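Local coordinates for protein AGR_L_2016p (Agrobacterium tumefaciens, PDB 2GVH) that probably hydrolyses acyl-CoA thioesters to coenzyme A and the free carboxylic acid, as a thioesterase built from two hotdog domains in one chain, at residues 68-73 and 246-251; 166-171 and 216-221. All blocks are in the same frame, centred on the assembly; numbering follows the deposited sequence.

Contact 1 (68-73 and 246-251); sequences RTPFVT and NLLTGE
Arg68 and Leu248 carry this contact between the two hotdog domains of the chain. Arg68 follows the long helix 49-67 of the first domain and is the first residue to depart from the helix, with a positive phi. Residues 246-251 form the hairpin turn between strands 235-246 and 252-264 of the second domain. The arginine chain turns about its CB-CG bond (chi2 -62°) and is then extended, which brings its guanidinium over the turn. NH1 donates to Leu247 O at 2.7 Å. That oxygen lies close to the guanidinium plane, but NH1 sits above the carbonyl plane of Leu247. Gly250 CA lies over the centre of one guanidinium face, 3.4 Å from Arg68 CZ. NH2 makes a salt bridge to Glu245 in the strand before the turn; with the NH1 bond, this probably holds the rotation of the guanidinium. Nearer the backbone, Arg68 CB lies beside Leu248 O. Leu248 contributes the next largest share. Its CD2 reaches the backbone of Thr69, 3.6 Å from Thr69 C. The same methyl is 4.2 Å from Pro70 CD, where the two side chains cross at about a right angle. Leu247 turns to the helix and packs on Phe60 and Thr64. The turn has its own internal bracing. Asn246 forms an Asx motif, with OD1 accepting from Thr249 N at 3.1 Å, and Thr249 OG1 accepts from Glu251 N.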
# COMPACT_ATOMS: atom_id res chain seq x y z
N ARG B 68 -21.91 9.47 13.77
CA ARG B 68 -22.31 8.11 13.42
C ARG B 68 -23.10 8.12 12.10
O ARG B 68 -24.27 7.71 12.05
CB ARG B 68 -23.14 7.48 14.56
CG ARG B 68 -22.40 7.32 15.92
CD ARG B 68 -21.21 6.38 15.80
NE ARG B 68 -20.36 6.31 16.99
CZ ARG B 68 -19.16 5.69 17.02
NH1 ARG B 68 -18.70 5.11 15.93
NH2 ARG B 68 -18.43 5.64 18.12
N THR B 69 -22.46 8.64 11.05
CA THR B 69 -23.08 8.79 9.73
C THR B 69 -21.96 9.03 8.74
O THR B 69 -20.88 9.37 9.17
CB THR B 69 -24.08 9.98 9.73
OG1 THR B 69 -24.86 9.96 8.52
CG2 THR B 69 -23.37 11.33 9.86
N PRO B 70 -22.17 8.82 7.43
CA PRO B 70 -21.04 9.10 6.53
C PRO B 70 -20.69 10.59 6.48
O PRO B 70 -21.58 11.44 6.59
CB PRO B 70 -21.52 8.61 5.16
CG PRO B 70 -22.72 7.74 5.46
CD PRO B 70 -23.34 8.31 6.69
N PHE B 71 -19.40 10.90 6.35
CA PHE B 71 -18.89 12.26 6.22
C PHE B 71 -18.00 12.44 5.01
O PHE B 71 -17.27 11.53 4.62
CB PHE B 71 -18.05 12.62 7.43
CG PHE B 71 -18.84 13.06 8.60
CD1 PHE B 71 -19.22 14.36 8.73
CD2 PHE B 71 -19.21 12.15 9.57
CE1 PHE B 71 -19.96 14.76 9.81
CE2 PHE B 71 -19.95 12.54 10.65
CZ PHE B 71 -20.32 13.85 10.77
N VAL B 72 -18.01 13.63 4.45
CA VAL B 72 -17.00 14.03 3.48
C VAL B 72 -16.29 15.28 3.96
O VAL B 72 -16.77 15.99 4.87
CB VAL B 72 -17.60 14.31 2.10
CG1 VAL B 72 -18.13 13.02 1.50
CG2 VAL B 72 -18.69 15.43 2.16
N THR B 73 -15.17 15.57 3.33
CA THR B 73 -14.42 16.75 3.63
C THR B 73 -14.84 17.84 2.67
O THR B 73 -14.56 17.77 1.47
CB THR B 73 -12.96 16.47 3.52
OG1 THR B 73 -12.66 15.44 4.45
CG2 THR B 73 -12.17 17.69 3.89
N ASN B 246 -17.39 -0.26 15.24
CA ASN B 246 -18.12 -0.02 14.02
C ASN B 246 -18.32 1.47 13.89
O ASN B 246 -18.90 2.10 14.78
CB ASN B 246 -19.47 -0.72 14.04
CG ASN B 246 -20.14 -0.70 12.69
OD1 ASN B 246 -20.68 0.32 12.26
ND2 ASN B 246 -20.10 -1.84 12.00
N LEU B 247 -17.85 2.04 12.78
CA LEU B 247 -17.88 3.47 12.61
C LEU B 247 -19.29 4.07 12.67
O LEU B 247 -19.51 5.08 13.33
CB LEU B 247 -17.15 3.88 11.34
CG LEU B 247 -15.63 4.12 11.53
CD1 LEU B 247 -15.07 4.82 10.30
CD2 LEU B 247 -15.30 4.93 12.80
N LEU B 248 -20.25 3.44 12.02
CA LEU B 248 -21.57 4.03 11.88
C LEU B 248 -22.46 3.73 13.08
O LEU B 248 -23.26 4.57 13.47
CB LEU B 248 -22.22 3.57 10.58
CG LEU B 248 -21.47 3.95 9.29
CD1 LEU B 248 -22.02 3.22 8.05
CD2 LEU B 248 -21.45 5.45 9.09
N THR B 249 -22.31 2.55 13.67
CA THR B 249 -23.17 2.14 14.79
C THR B 249 -22.52 2.46 16.13
O THR B 249 -23.23 2.79 17.09
CB THR B 249 -23.52 0.61 14.76
OG1 THR B 249 -22.40 -0.17 15.21
CG2 THR B 249 -23.92 0.16 13.34
N GLY B 250 -21.19 2.36 16.20
CA GLY B 250 -20.46 2.59 17.45
C GLY B 250 -20.16 1.35 18.28
O GLY B 250 -19.63 1.42 19.39
N GLU B 251 -20.52 0.19 17.74
CA GLU B 251 -20.41 -1.05 18.49
C GLU B 251 -18.93 -1.42 18.69
O GLU B 251 -18.18 -1.57 17.73
CB GLU B 251 -21.16 -2.16 17.74
CG GLU B 251 -21.61 -3.32 18.65
CD GLU B 251 -22.21 -4.50 17.88
OE1 GLU B 251 -22.18 -4.48 16.62
OE2 GLU B 251 -22.72 -5.43 18.57

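Contact 2 (166-171 and 216-221); sequences VFPDQA and IEIGEI. With NA (sodium ion), chain D.
Ile218 CD1 lies over one face of the peptide that joins Phe167 to Pro168, 3.5 Å from Pro168 N. It meets the proline ring at CD, with the two side chains at about a right angle. Two other flat groups brace the segments from within. The Gln170 amide takes Phe167 N in its carbonyl plane, at 2.8 Å from OE1 and nearly straight (173°). The Glu220 carboxylate is met from above its plane, where OE1 accepts from Glu217 N at 2.9 Å. This bond spans the type I turn from Glu217 to Glu220.

Val166 contributes much of the buried surface. Its N donates to Glu220 O at 3.2 Å, nearly along the C=O axis. The valine branches then divide the work. CG1, anti to the backbone N (chi1 176°), faces Ile218. CG2 packs on Ile216 CG2 at 3.7 Å. Ile218 CD1 also touches Val166 O and Ala171 CB, so one methyl sits in the bend of the loop.

Asp169 points away from segment 216-221. Its OD2 binds a sodium ion at 2.2 Å. Asp169 OD2 of the second and third subunits bind the same ion, so this loop helps to join the three chains.

In the second hotdog domain, the contact joins the loop after strand 160-165 to the start of the adjacent strand 220-231. Ile216 packs on Ala182 of helix 179-198 and on Leu242 of strand 235-246. Arg57 touches Phe167 and Arg65 touches Ile221, both from helix 49-67 of the first domain.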
# COMPACT_ATOMS: atom_id res chain seq x y z
N VAL B 166 -9.49 0.14 8.99
CA VAL B 166 -9.20 -1.13 8.34
C VAL B 166 -9.29 -0.95 6.81
O VAL B 166 -10.34 -0.59 6.27
CB VAL B 166 -10.16 -2.27 8.84
CG1 VAL B 166 -9.93 -3.59 8.09
CG2 VAL B 166 -9.98 -2.52 10.32
N PHE B 167 -8.18 -1.16 6.12
CA PHE B 167 -8.14 -0.92 4.67
C PHE B 167 -8.45 -2.20 3.92
O PHE B 167 -8.16 -3.29 4.40
CB PHE B 167 -6.75 -0.44 4.24
CG PHE B 167 -6.38 0.92 4.77
CD1 PHE B 167 -6.99 2.08 4.29
CD2 PHE B 167 -5.41 1.03 5.78
CE1 PHE B 167 -6.64 3.34 4.79
CE2 PHE B 167 -5.06 2.27 6.30
CZ PHE B 167 -5.67 3.43 5.79
N PRO B 168 -9.02 -2.08 2.71
CA PRO B 168 -9.27 -3.26 1.85
C PRO B 168 -8.04 -4.19 1.73
O PRO B 168 -8.18 -5.40 1.82
CB PRO B 168 -9.58 -2.65 0.49
CG PRO B 168 -10.10 -1.28 0.80
CD PRO B 168 -9.44 -0.81 2.06
N ASP B 169 -6.85 -3.63 1.57
CA ASP B 169 -5.65 -4.48 1.46
C ASP B 169 -5.39 -5.31 2.69
O ASP B 169 -4.76 -6.34 2.61
CB ASP B 169 -4.38 -3.69 1.10
CG ASP B 169 -4.30 -3.34 -0.40
OD1 ASP B 169 -5.18 -3.73 -1.21
OD2 ASP B 169 -3.35 -2.63 -0.79
N GLN B 170 -5.88 -4.87 3.84
CA GLN B 170 -5.70 -5.65 5.04
C GLN B 170 -6.81 -6.70 5.28
O GLN B 170 -6.76 -7.43 6.29
CB GLN B 170 -5.65 -4.73 6.23
CG GLN B 170 -4.65 -3.68 6.16
CD GLN B 170 -4.84 -2.73 7.28
OE1 GLN B 170 -5.82 -1.95 7.32
NE2 GLN B 170 -3.95 -2.78 8.22
N ALA B 171 -7.80 -6.75 4.38
CA ALA B 171 -8.90 -7.70 4.54
C ALA B 171 -8.93 -8.78 3.44
O ALA B 171 -8.47 -8.55 2.31
CB ALA B 171 -10.27 -6.98 4.67
N ILE B 216 -12.35 -8.99 12.87
CA ILE B 216 -12.51 -7.55 12.60
C ILE B 216 -12.94 -7.35 11.16
O ILE B 216 -12.34 -7.92 10.26
CB ILE B 216 -11.16 -6.80 12.82
CG1 ILE B 216 -10.79 -6.88 14.29
CG2 ILE B 216 -11.26 -5.33 12.40
CD1 ILE B 216 -9.35 -6.73 14.54
N GLU B 217 -13.97 -6.51 10.97
CA GLU B 217 -14.52 -6.24 9.65
C GLU B 217 -14.10 -4.93 8.98
O GLU B 217 -13.68 -3.98 9.63
CB GLU B 217 -16.03 -6.38 9.69
CG GLU B 217 -16.44 -7.83 9.48
CD GLU B 217 -17.72 -8.19 10.18
OE1 GLU B 217 -18.70 -7.42 10.06
OE2 GLU B 217 -17.75 -9.27 10.82
N ILE B 218 -14.20 -4.93 7.66
CA ILE B 218 -13.76 -3.84 6.80
C ILE B 218 -14.32 -2.44 7.15
O ILE B 218 -13.58 -1.44 7.09
CB ILE B 218 -14.00 -4.22 5.29
CG1 ILE B 218 -13.32 -3.24 4.33
CG2 ILE B 218 -15.50 -4.38 4.97
CD1 ILE B 218 -11.88 -3.12 4.52
N GLY B 219 -15.60 -2.35 7.53
CA GLY B 219 -16.20 -1.05 7.88
C GLY B 219 -15.90 -0.56 9.30
O GLY B 219 -16.70 0.21 9.89
N GLU B 220 -14.77 -0.99 9.85
CA GLU B 220 -14.48 -0.75 11.26
C GLU B 220 -13.13 -0.09 11.50
O GLU B 220 -12.22 -0.17 10.64
CB GLU B 220 -14.55 -2.07 12.06
CG GLU B 220 -15.91 -2.77 12.07
CD GLU B 220 -15.94 -4.08 12.87
OE1 GLU B 220 -14.88 -4.71 13.08
OE2 GLU B 220 -17.04 -4.48 13.28
N ILE B 221 -13.02 0.56 12.66
CA ILE B 221 -11.70 0.97 13.12
C ILE B 221 -11.16 0.01 14.16
O ILE B 221 -11.93 -0.59 14.90
CB ILE B 221 -11.67 2.40 13.65
CG1 ILE B 221 -12.73 2.60 14.74
CG2 ILE B 221 -11.90 3.35 12.52
CD1 ILE B 221 -12.32 3.59 15.76
NA NA D . -2.30 -0.68 -0.82

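From the N terminus, the chain first builds one hotdog domain, with residues 68-73 leading from helix 49-67 into strand 71-80. It then enters the second domain. Contact 2 closes a loop there, from 166-171 through helix 179-198 and strand 202-211 to 216-221. At 246-251 a hairpin of the second domain meets the end of helix 49-67 in the first, and contact 1 closes a much longer loop. Contact 2 is therefore nested inside contact 1. Contact 1 ties the two domains together; contact 2 lies within the second. Their centres are about 14 Å apart, and they meet where Leu247 CD2 packs on Ile221 CG2 at 3.8 Å. Both also touch the second subunit.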